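Local coordinates for protein ricin B-related lectin (Polyporus squamosus, PDB 3PHZ) that binds beta-D-galactose and calcium ions, and probably acts as a carbohydrate-recognising lectin built around a ricin-type beta-trefoil, at residues 6-11 with 176-181; 166-171 with 279-284; 249-254 with 263-268. All blocks are in the same frame, centred on the assembly; numbering follows the deposited sequence.

Interaction 1: 6-11 with 176-181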
loop_
_atom_site.group_PDB
_atom_site.type_symbol
_atom_site.label_atom_id
_atom_site.label_comp_id
_atom_site.label_asym_id
_atom_site.label_seq_id
_atom_site.Cartn_x
_atom_site.Cartn_y
_atom_site.Cartn_z
ATOM N N HIS A 6 -24.220 14.967 -7.911
ATOM C CA HIS A 6 -23.293 13.825 -7.829
ATOM C C HIS A 6 -22.612 13.714 -6.452
ATOM O O HIS A 6 -21.874 14.615 -6.046
ATOM C CB HIS A 6 -22.172 13.984 -8.903
ATOM C CG HIS A 6 -21.375 12.740 -9.117
ATOM N ND1 HIS A 6 -20.054 12.764 -9.506
ATOM C CD2 HIS A 6 -21.697 11.431 -8.937
ATOM C CE1 HIS A 6 -19.601 11.526 -9.588
ATOM N NE2 HIS A 6 -20.582 10.696 -9.271
ATOM N N GLY A 7 -22.801 12.589 -5.754
ATOM C CA GLY A 7 -22.240 12.555 -4.399
ATOM C C GLY A 7 -22.779 11.342 -3.640
ATOM O O GLY A 7 -23.538 10.602 -4.167
ATOM N N ILE A 8 -22.296 11.141 -2.431
ATOM C CA ILE A 8 -22.775 10.018 -1.614
ATOM C C ILE A 8 -23.388 10.690 -0.399
ATOM O O ILE A 8 -22.825 11.673 0.142
ATOM C CB ILE A 8 -21.542 9.124 -1.141
ATOM C CG1 ILE A 8 -20.893 8.431 -2.350
ATOM C CG2 ILE A 8 -22.083 8.088 -0.086
ATOM C CD1 ILE A 8 -19.526 7.738 -2.097
ATOM N N TYR A 9 -24.548 10.184 0.070
ATOM C CA TYR A 9 -25.316 10.954 1.033
ATOM C C TYR A 9 -25.976 10.000 2.048
ATOM O O TYR A 9 -26.314 8.853 1.691
ATOM C CB TYR A 9 -26.487 11.625 0.337
ATOM C CG TYR A 9 -26.085 12.712 -0.611
ATOM C CD1 TYR A 9 -25.977 14.040 -0.155
ATOM C CD2 TYR A 9 -25.811 12.422 -1.958
ATOM C CE1 TYR A 9 -25.592 15.054 -1.023
ATOM C CE2 TYR A 9 -25.427 13.465 -2.821
ATOM C CZ TYR A 9 -25.356 14.738 -2.360
ATOM O OH TYR A 9 -24.970 15.763 -3.243
ATOM N N TYR A 10 -26.230 10.532 3.252
ATOM C CA TYR A 10 -27.356 10.062 4.034
ATOM C C TYR A 10 -28.645 10.725 3.535
ATOM O O TYR A 10 -28.665 11.918 3.199
ATOM C CB TYR A 10 -27.247 10.374 5.521
ATOM C CG TYR A 10 -26.079 9.750 6.215
ATOM C CD1 TYR A 10 -25.803 8.384 6.111
ATOM C CD2 TYR A 10 -25.346 10.518 7.125
ATOM C CE1 TYR A 10 -24.709 7.814 6.846
ATOM C CE2 TYR A 10 -24.256 9.992 7.821
ATOM C CZ TYR A 10 -23.970 8.626 7.700
ATOM O OH TYR A 10 -22.929 8.134 8.491
ATOM N N ILE A 11 -29.714 9.928 3.467
ATOM C CA ILE A 11 -31.025 10.500 3.131
ATOM C C ILE A 11 -31.918 10.338 4.352
ATOM O O ILE A 11 -32.318 9.227 4.694
ATOM C CB ILE A 11 -31.645 9.820 1.914
ATOM C CG1 ILE A 11 -30.631 9.776 0.734
ATOM C CG2 ILE A 11 -33.011 10.452 1.584
ATOM C CD1 ILE A 11 -31.198 9.003 -0.526
ATOM N N ASP A 176 -10.876 12.960 -12.076
ATOM C CA ASP A 176 -12.152 13.576 -11.676
ATOM C C ASP A 176 -12.913 12.605 -10.764
ATOM O O ASP A 176 -14.009 12.143 -11.108
ATOM C CB ASP A 176 -12.987 13.884 -12.920
ATOM C CG ASP A 176 -14.330 14.578 -12.597
ATOM O OD1 ASP A 176 -14.400 15.451 -11.663
ATOM O OD2 ASP A 176 -15.303 14.247 -13.314
ATOM N N GLY A 177 -12.249 12.179 -9.691
ATOM C CA GLY A 177 -12.831 11.087 -8.904
ATOM C C GLY A 177 -13.943 11.613 -7.983
ATOM O O GLY A 177 -14.049 12.815 -7.734
ATOM N N LEU A 178 -14.739 10.675 -7.445
ATOM C CA LEU A 178 -15.652 10.984 -6.330
ATOM C C LEU A 178 -15.130 10.147 -5.138
ATOM O O LEU A 178 -14.878 8.935 -5.315
ATOM C CB LEU A 178 -17.064 10.488 -6.728
ATOM C CG LEU A 178 -18.040 10.925 -5.603
ATOM C CD1 LEU A 178 -18.255 12.440 -5.566
ATOM C CD2 LEU A 178 -19.362 10.110 -5.859
ATOM N N TYR A 179 -14.924 10.802 -3.997
ATOM C CA TYR A 179 -14.360 10.178 -2.803
ATOM C C TYR A 179 -15.324 10.163 -1.656
ATOM O O TYR A 179 -15.913 11.169 -1.342
ATOM C CB TYR A 179 -13.099 10.915 -2.358
ATOM C CG TYR A 179 -12.041 10.947 -3.472
ATOM C CD1 TYR A 179 -11.042 9.990 -3.544
ATOM C CD2 TYR A 179 -12.076 11.974 -4.452
ATOM C CE1 TYR A 179 -10.080 10.015 -4.551
ATOM C CE2 TYR A 179 -11.137 11.996 -5.490
ATOM C CZ TYR A 179 -10.130 11.038 -5.496
ATOM O OH TYR A 179 -9.202 11.069 -6.498
ATOM N N LEU A 180 -15.524 8.983 -1.082
ATOM C CA LEU A 180 -16.243 8.840 0.198
ATOM C C LEU A 180 -15.306 9.242 1.331
ATOM O O LEU A 180 -14.139 8.866 1.331
ATOM C CB LEU A 180 -16.638 7.368 0.387
ATOM C CG LEU A 180 -17.329 7.086 1.739
ATOM C CD1 LEU A 180 -18.561 7.939 1.977
ATOM C CD2 LEU A 180 -17.665 5.533 1.813
ATOM N N VAL A 181 -15.807 10.110 2.205
ATOM C CA VAL A 181 -15.071 10.547 3.383
ATOM C C VAL A 181 -15.474 9.614 4.537
ATOM O O VAL A 181 -16.638 9.565 4.918
ATOM C CB VAL A 181 -15.419 12.005 3.679
ATOM C CG1 VAL A 181 -14.796 12.415 5.058
ATOM C CG2 VAL A 181 -14.922 12.902 2.513
#
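Leu178, two residues beyond the calcium ligand Asp176, pushes its branched end against the ring of His6. Its CD2 methyl sits over one face of the imidazole in a CH-pi contact, 4.0 Å from the ring centroid and 28° off the normal, and is nearest to the ring at His6 NE2, 3.7 Å away. The two residues reach for each other head-on. A chi1 of -175° swings CG of Leu178 away from the backbone N and brings CD2 over the ring; the same methyl lies 4.0 Å from Gly7 CA and 4.2 Å from Ile8 CG1, so it meets three successive residues. The backbone N of Leu178 is bonded to Glu204 OE1 of the second subunit, and Glu204 is itself a calcium ligand. Tyr179 turns the other way, onto Ala233 and Leu235 of strand 233-243. Leu180 then takes up the far end of Ile8: Ile8 CD1 rests 3.8 Å from Leu180 CB, with the side chains roughly perpendicular, while Ile8 CG2 comes to 4.1 Å from Leu180 CD1. Leu50 of strand 49-53 touches both Ile8 and Leu178 and adds to the same apolar patch. The short segments 7-11 and 178-180 run in directions 31° apart, and each pairs antiparallel with strand 144-152. The contact thus joins the beta-trefoil to the start of the C-terminal part of the chain. Its chemistry is methyl groups against methyls and a ring face, so the join here rests on shape and burial, with directional bonds left to the strands alongside.

Interaction 2: 166-171 with 279-284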
loop_
_atom_site.group_PDB
_atom_site.type_symbol
_atom_site.label_atom_id
_atom_site.label_comp_id
_atom_site.label_asym_id
_atom_site.label_seq_id
_atom_site.Cartn_x
_atom_site.Cartn_y
_atom_site.Cartn_z
ATOM N N LEU A 166 -0.543 22.725 5.148
ATOM C CA LEU A 166 0.023 22.192 3.871
ATOM C C LEU A 166 0.332 23.316 2.844
ATOM O O LEU A 166 1.429 23.365 2.298
ATOM C CB LEU A 166 -0.980 21.192 3.231
ATOM C CG LEU A 166 -1.147 19.902 4.048
ATOM C CD1 LEU A 166 -2.299 19.106 3.350
ATOM C CD2 LEU A 166 0.162 19.125 4.082
ATOM N N ARG A 167 -0.668 24.146 2.523
ATOM C CA ARG A 167 -0.472 25.214 1.528
ATOM C C ARG A 167 0.175 24.727 0.241
ATOM O O ARG A 167 1.121 25.323 -0.302
ATOM C CB ARG A 167 0.299 26.384 2.134
ATOM C CG ARG A 167 -0.390 26.872 3.431
ATOM C CD ARG A 167 -1.813 27.351 3.222
ATOM N NE ARG A 167 -1.760 28.759 2.815
ATOM C CZ ARG A 167 -2.614 29.396 2.018
ATOM N NH1 ARG A 167 -2.391 30.680 1.762
ATOM N NH2 ARG A 167 -3.646 28.784 1.461
ATOM N N GLN A 168 -0.309 23.577 -0.241
ATOM C CA GLN A 168 0.284 22.982 -1.442
ATOM C C GLN A 168 -0.687 21.914 -1.926
ATOM O O GLN A 168 -1.574 21.478 -1.183
ATOM C CB GLN A 168 1.636 22.345 -1.095
ATOM C CG GLN A 168 1.546 21.012 -0.255
ATOM C CD GLN A 168 2.903 20.646 0.328
ATOM O OE1 GLN A 168 3.691 19.937 -0.321
ATOM N NE2 GLN A 168 3.232 21.204 1.537
ATOM N N ASP A 169 -0.564 21.536 -3.195
ATOM C CA ASP A 169 -1.415 20.487 -3.719
ATOM C C ASP A 169 -0.619 19.176 -3.884
ATOM O O ASP A 169 0.612 19.155 -3.948
ATOM C CB ASP A 169 -1.984 20.970 -5.056
ATOM C CG ASP A 169 -3.232 20.210 -5.492
ATOM O OD1 ASP A 169 -3.740 19.274 -4.761
ATOM O OD2 ASP A 169 -3.767 20.623 -6.566
ATOM N N PHE A 170 -1.350 18.072 -3.836
ATOM C CA PHE A 170 -0.813 16.745 -4.082
ATOM C C PHE A 170 -1.461 16.149 -5.320
ATOM O O PHE A 170 -2.649 16.307 -5.515
ATOM C CB PHE A 170 -1.141 15.797 -2.929
ATOM C CG PHE A 170 -0.481 16.172 -1.602
ATOM C CD1 PHE A 170 0.850 16.737 -1.568
ATOM C CD2 PHE A 170 -1.169 15.942 -0.416
ATOM C CE1 PHE A 170 1.472 17.073 -0.286
ATOM C CE2 PHE A 170 -0.576 16.265 0.873
ATOM C CZ PHE A 170 0.753 16.844 0.894
ATOM N N LYS A 171 -0.719 15.309 -6.041
ATOM C CA LYS A 171 -1.263 14.589 -7.193
ATOM C C LYS A 171 -2.330 13.551 -6.770
ATOM O O LYS A 171 -2.192 12.926 -5.727
ATOM C CB LYS A 171 -0.134 13.846 -7.917
ATOM C CG LYS A 171 0.692 14.835 -8.824
ATOM C CD LYS A 171 1.736 14.038 -9.583
ATOM C CE LYS A 171 2.589 14.892 -10.578
ATOM N NZ LYS A 171 3.204 16.116 -9.946
ATOM N N TYR A 279 5.141 18.371 11.361
ATOM C CA TYR A 279 5.957 18.029 10.197
ATOM C C TYR A 279 5.481 18.925 9.046
ATOM O O TYR A 279 4.280 19.220 8.940
ATOM C CB TYR A 279 5.875 16.532 9.855
ATOM C CG TYR A 279 6.790 15.631 10.689
ATOM C CD1 TYR A 279 8.089 15.340 10.270
ATOM C CD2 TYR A 279 6.354 15.099 11.911
ATOM C CE1 TYR A 279 8.947 14.513 11.069
ATOM C CE2 TYR A 279 7.183 14.280 12.702
ATOM C CZ TYR A 279 8.460 13.982 12.268
ATOM O OH TYR A 279 9.254 13.175 13.051
ATOM N N LYS A 280 6.426 19.403 8.230
ATOM C CA LYS A 280 6.067 20.216 7.094
ATOM C C LYS A 280 6.120 19.302 5.898
ATOM O O LYS A 280 7.177 18.741 5.596
ATOM C CB LYS A 280 7.057 21.372 6.896
ATOM C CG LYS A 280 6.653 22.231 5.705
ATOM C CD LYS A 280 7.766 23.198 5.339
ATOM C CE LYS A 280 7.327 24.650 5.500
ATOM N NZ LYS A 280 8.499 25.509 5.918
ATOM N N ALA A 281 4.992 19.155 5.215
ATOM C CA ALA A 281 4.934 18.263 4.051
ATOM C C ALA A 281 5.703 18.798 2.876
ATOM O O ALA A 281 5.705 20.037 2.608
ATOM C CB ALA A 281 3.496 18.042 3.642
ATOM N N TYR A 282 6.335 17.888 2.138
ATOM C CA TYR A 282 6.974 18.263 0.877
ATOM C C TYR A 282 6.499 17.358 -0.249
ATOM O O TYR A 282 6.903 17.564 -1.404
ATOM C CB TYR A 282 8.524 18.276 0.998
ATOM C CG TYR A 282 9.080 16.967 1.534
ATOM C CD1 TYR A 282 9.311 15.864 0.704
ATOM C CD2 TYR A 282 9.327 16.823 2.914
ATOM C CE1 TYR A 282 9.822 14.651 1.246
ATOM C CE2 TYR A 282 9.817 15.637 3.459
ATOM C CZ TYR A 282 10.050 14.550 2.615
ATOM O OH TYR A 282 10.531 13.394 3.204
ATOM N N PHE A 283 5.687 16.315 0.058
ATOM C CA PHE A 283 5.280 15.375 -0.999
ATOM C C PHE A 283 4.020 14.680 -0.568
ATOM O O PHE A 283 3.856 14.467 0.623
ATOM C CB PHE A 283 6.344 14.307 -1.187
ATOM C CG PHE A 283 5.931 13.233 -2.120
ATOM C CD1 PHE A 283 5.926 13.454 -3.490
ATOM C CD2 PHE A 283 5.466 11.996 -1.623
ATOM C CE1 PHE A 283 5.528 12.439 -4.375
ATOM C CE2 PHE A 283 5.036 10.992 -2.490
ATOM C CZ PHE A 283 5.086 11.208 -3.874
ATOM N N GLY A 284 3.153 14.315 -1.502
ATOM C CA GLY A 284 1.964 13.494 -1.080
ATOM C C GLY A 284 1.168 13.035 -2.281
ATOM O O GLY A 284 1.499 13.378 -3.379
HETATM O O HOH W 1 2.186 15.029 -5.582
#
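Gly284 lays its CA over one face of the Phe170 ring, just after a classic beta bulge in which Tyr282 and Phe283 both face Phe240 of strand 233-243. The CH-pi contact is close and nearly face-on, 3.6 Å from Gly284 CA to the ring centroid and 17° off the normal. With no side chain in the way, Gly284 brings its CA up to the ring, and its N comes to 3.3 Å from Phe170 CD1. Three residues earlier in the strand, Ala281 CB meets the edge of the same ring, 4.1 Å from Phe170 CZ, and packs more tightly on Leu166 CD2, at 3.5 Å. The polar part of this first shell is the amide of Gln168. Its NE2 spends one proton on Ala281 O, at 2.9 Å, approaching from above that carbonyl's plane, and the other on Leu166 O, also at 2.9 Å; both acceptors lie in the plane of the amide, so its rotation is fixed. The side chain gets there with CG between the backbone N and the carbonyl carbon (chi1 72°) and the chain extended beyond. One layer out, Leu160 of helix 153-162 touches Leu166 and Phe170, His157 ND1 of that helix is hydrogen-bonded to Asp169 OD1, and Met239 of strand 233-243 backs both Phe170 and Ala281. Lys171 and Phe283 pack on Phe283 and Lys171 of the second subunit, placing this join of loop and strand beside the dimer interface. There a water accepts from Lys171 N at 3.0 Å and donates to Gly284 O at 2.8 Å.

Interaction 3: 249-254 with 263-268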
loop_
_atom_site.group_PDB
_atom_site.type_symbol
_atom_site.label_atom_id
_atom_site.label_comp_id
_atom_site.label_asym_id
_atom_site.label_seq_id
_atom_site.Cartn_x
_atom_site.Cartn_y
_atom_site.Cartn_z
ATOM N N ALA A 249 6.375 9.788 7.379
ATOM C CA ALA A 249 5.261 9.631 6.461
ATOM C C ALA A 249 3.976 9.440 7.267
ATOM O O ALA A 249 4.005 8.814 8.335
ATOM C CB ALA A 249 5.464 8.444 5.581
ATOM N N TYR A 250 2.904 10.026 6.747
ATOM C CA TYR A 250 1.566 10.009 7.361
ATOM C C TYR A 250 0.517 9.681 6.342
ATOM O O TYR A 250 0.733 9.794 5.126
ATOM C CB TYR A 250 1.214 11.394 7.929
ATOM C CG TYR A 250 2.058 11.764 9.124
ATOM C CD1 TYR A 250 1.863 11.088 10.329
ATOM C CD2 TYR A 250 3.074 12.728 9.038
ATOM C CE1 TYR A 250 2.634 11.403 11.474
ATOM C CE2 TYR A 250 3.858 13.061 10.208
ATOM C CZ TYR A 250 3.625 12.379 11.398
ATOM O OH TYR A 250 4.347 12.596 12.570
ATOM N N ASN A 251 -0.663 9.262 6.824
ATOM C CA ASN A 251 -1.801 9.254 5.954
ATOM C C ASN A 251 -2.585 10.512 6.251
ATOM O O ASN A 251 -2.350 11.175 7.256
ATOM C CB ASN A 251 -2.665 7.988 6.170
ATOM C CG ASN A 251 -1.903 6.731 5.808
ATOM O OD1 ASN A 251 -1.435 6.010 6.704
ATOM N ND2 ASN A 251 -1.739 6.462 4.496
ATOM N N TRP A 252 -3.535 10.826 5.392
ATOM C CA TRP A 252 -4.371 12.015 5.608
ATOM C C TRP A 252 -5.768 11.823 5.052
ATOM O O TRP A 252 -5.984 11.018 4.137
ATOM C CB TRP A 252 -3.721 13.358 5.133
ATOM C CG TRP A 252 -3.404 13.399 3.668
ATOM C CD1 TRP A 252 -2.207 13.035 3.080
ATOM C CD2 TRP A 252 -4.298 13.765 2.608
ATOM N NE1 TRP A 252 -2.310 13.157 1.704
ATOM C CE2 TRP A 252 -3.585 13.613 1.396
ATOM C CE3 TRP A 252 -5.656 14.185 2.563
ATOM C CZ2 TRP A 252 -4.187 13.853 0.121
ATOM C CZ3 TRP A 252 -6.252 14.472 1.295
ATOM C CH2 TRP A 252 -5.514 14.298 0.095
ATOM N N PHE A 253 -6.719 12.545 5.658
ATOM C CA PHE A 253 -8.142 12.433 5.373
ATOM C C PHE A 253 -8.730 13.808 5.495
ATOM O O PHE A 253 -8.041 14.768 5.909
ATOM C CB PHE A 253 -8.778 11.536 6.472
ATOM C CG PHE A 253 -8.256 10.117 6.436
ATOM C CD1 PHE A 253 -8.810 9.184 5.523
ATOM C CD2 PHE A 253 -7.265 9.698 7.303
ATOM C CE1 PHE A 253 -8.320 7.854 5.475
ATOM C CE2 PHE A 253 -6.754 8.415 7.260
ATOM C CZ PHE A 253 -7.275 7.466 6.336
ATOM N N VAL A 254 -10.015 13.947 5.158
ATOM C CA VAL A 254 -10.719 15.210 5.552
ATOM C C VAL A 254 -11.824 14.839 6.492
ATOM O O VAL A 254 -12.176 13.643 6.606
ATOM C CB VAL A 254 -11.236 16.065 4.357
ATOM C CG1 VAL A 254 -10.040 16.405 3.413
ATOM C CG2 VAL A 254 -12.265 15.313 3.539
ATOM N N THR A 263 -7.102 16.106 8.291
ATOM C CA THR A 263 -6.646 15.395 9.508
ATOM C C THR A 263 -5.548 14.432 9.117
ATOM O O THR A 263 -5.696 13.692 8.153
ATOM C CB THR A 263 -7.815 14.604 10.103
ATOM O OG1 THR A 263 -8.836 15.542 10.500
ATOM C CG2 THR A 263 -7.327 13.734 11.343
ATOM N N PHE A 264 -4.440 14.452 9.850
ATOM C CA PHE A 264 -3.327 13.592 9.615
ATOM C C PHE A 264 -3.420 12.355 10.526
ATOM O O PHE A 264 -3.915 12.451 11.634
ATOM C CB PHE A 264 -2.077 14.403 9.888
ATOM C CG PHE A 264 -1.983 15.590 8.950
ATOM C CD1 PHE A 264 -1.468 15.416 7.674
ATOM C CD2 PHE A 264 -2.473 16.832 9.342
ATOM C CE1 PHE A 264 -1.394 16.498 6.765
ATOM C CE2 PHE A 264 -2.430 17.925 8.445
ATOM C CZ PHE A 264 -1.846 17.747 7.161
ATOM N N PHE A 265 -2.993 11.210 10.024
ATOM C CA PHE A 265 -3.174 9.941 10.700
ATOM C C PHE A 265 -1.813 9.258 10.761
ATOM O O PHE A 265 -1.109 9.190 9.763
ATOM C CB PHE A 265 -4.204 9.071 9.957
ATOM C CG PHE A 265 -4.440 7.720 10.620
ATOM C CD1 PHE A 265 -5.266 7.634 11.761
ATOM C CD2 PHE A 265 -3.880 6.560 10.110
ATOM C CE1 PHE A 265 -5.520 6.405 12.366
ATOM C CE2 PHE A 265 -4.116 5.321 10.714
ATOM C CZ PHE A 265 -4.966 5.241 11.844
ATOM N N GLU A 266 -1.415 8.798 11.953
ATOM C CA GLU A 266 -0.158 8.133 12.149
ATOM C C GLU A 266 -0.368 6.600 12.177
ATOM O O GLU A 266 -0.854 6.041 13.172
ATOM C CB GLU A 266 0.474 8.618 13.492
ATOM C CG GLU A 266 1.576 7.676 14.025
ATOM C CD GLU A 266 2.744 7.593 13.064
ATOM O OE1 GLU A 266 2.756 6.741 12.158
ATOM O OE2 GLU A 266 3.686 8.368 13.248
ATOM N N PRO A 267 -0.023 5.890 11.074
ATOM C CA PRO A 267 -0.430 4.489 10.968
ATOM C C PRO A 267 0.429 3.557 11.870
ATOM O O PRO A 267 0.106 2.396 12.008
ATOM C CB PRO A 267 -0.300 4.212 9.424
ATOM C CG PRO A 267 0.790 5.159 9.012
ATOM C CD PRO A 267 0.458 6.415 9.779
ATOM N N GLN A 268 1.463 4.105 12.504
ATOM C CA GLN A 268 2.261 3.307 13.506
ATOM C C GLN A 268 1.437 3.088 14.754
ATOM O O GLN A 268 1.583 2.080 15.399
ATOM C CB GLN A 268 3.582 3.976 13.875
ATOM C CG GLN A 268 4.545 3.971 12.654
ATOM C CD GLN A 268 5.904 4.572 13.044
ATOM O OE1 GLN A 268 6.407 5.515 12.390
ATOM N NE2 GLN A 268 6.498 4.024 14.089
HETATM O O HOH W 2 4.475 6.509 10.011
HETATM O O HOH W 3 4.202 10.720 14.662
#
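Glu266 OE2 lies 3.7 Å from Tyr250 CE1 and is gripped by two donors: His248 NE2 and a water 2.8 Å away. That water lies at the edge of the Tyr250 ring, in its plane, and also meets Tyr250 OH at 2.8 Å, so it ties phenol and carboxylate together while their planes stand 54° apart. The other oxygen, Glu266 OE1, accepts from Gln268 N, two residues on, which leaves the carboxylate little freedom to rotate. Along the hairpin, Asn251 and Phe265 form an antiparallel hydrogen-bonded pair, with Phe265 N to Asn251 O at 2.8 Å and Asn251 N to Phe265 O at 3.0 Å. Phe253 and Thr263 make the next such pair, and Trp252 with Phe264 the non-hydrogen-bonded pair between. At that pair Trp252 CB touches Phe264 CD1 (4.0 Å), and a chi1 of 60° turns the indole off the pair, where its ring meets that of Phe286. On the other face Phe253 and Phe265 lie side by side, Phe265 CB at the edge of the Phe253 ring, 3.8 Å from CE2. Asn251 bonds through ND2 to Ala212 O and Gly237 O; its buried OD1 has no polar partner and rests 3.3 Å from Pro267 CG. The Phe253 and Phe265 face is covered by Ile187 of helix 184-194 and by Phe215 of helix 208-226, which stacks on Phe265, while strands 233-243 and 271-273 flank the hairpin on either side.

Interactions 2 and 3 belong to the same C-terminal half, their centres 13 Å apart, and meet directly: the Phe170 ring reaches the indole of Trp252, and Leu166 packs on Phe264. Strand 233-243 is common ground for all three, pairing with strands 246-255, 280-285 and 178-180. Interaction 1 lies nearer the centre of the chain, where the two halves join, and touches the hairpin through Val181 and Val254. All three contacts are buried, but only interaction 2 has exposed residues among those touching. The chemistry follows position: sheet pairing with a buried polar cluster in interaction 3, apolar packing between unpaired strands in interaction 1, and an amide and a water where loop meets strand in interaction 2.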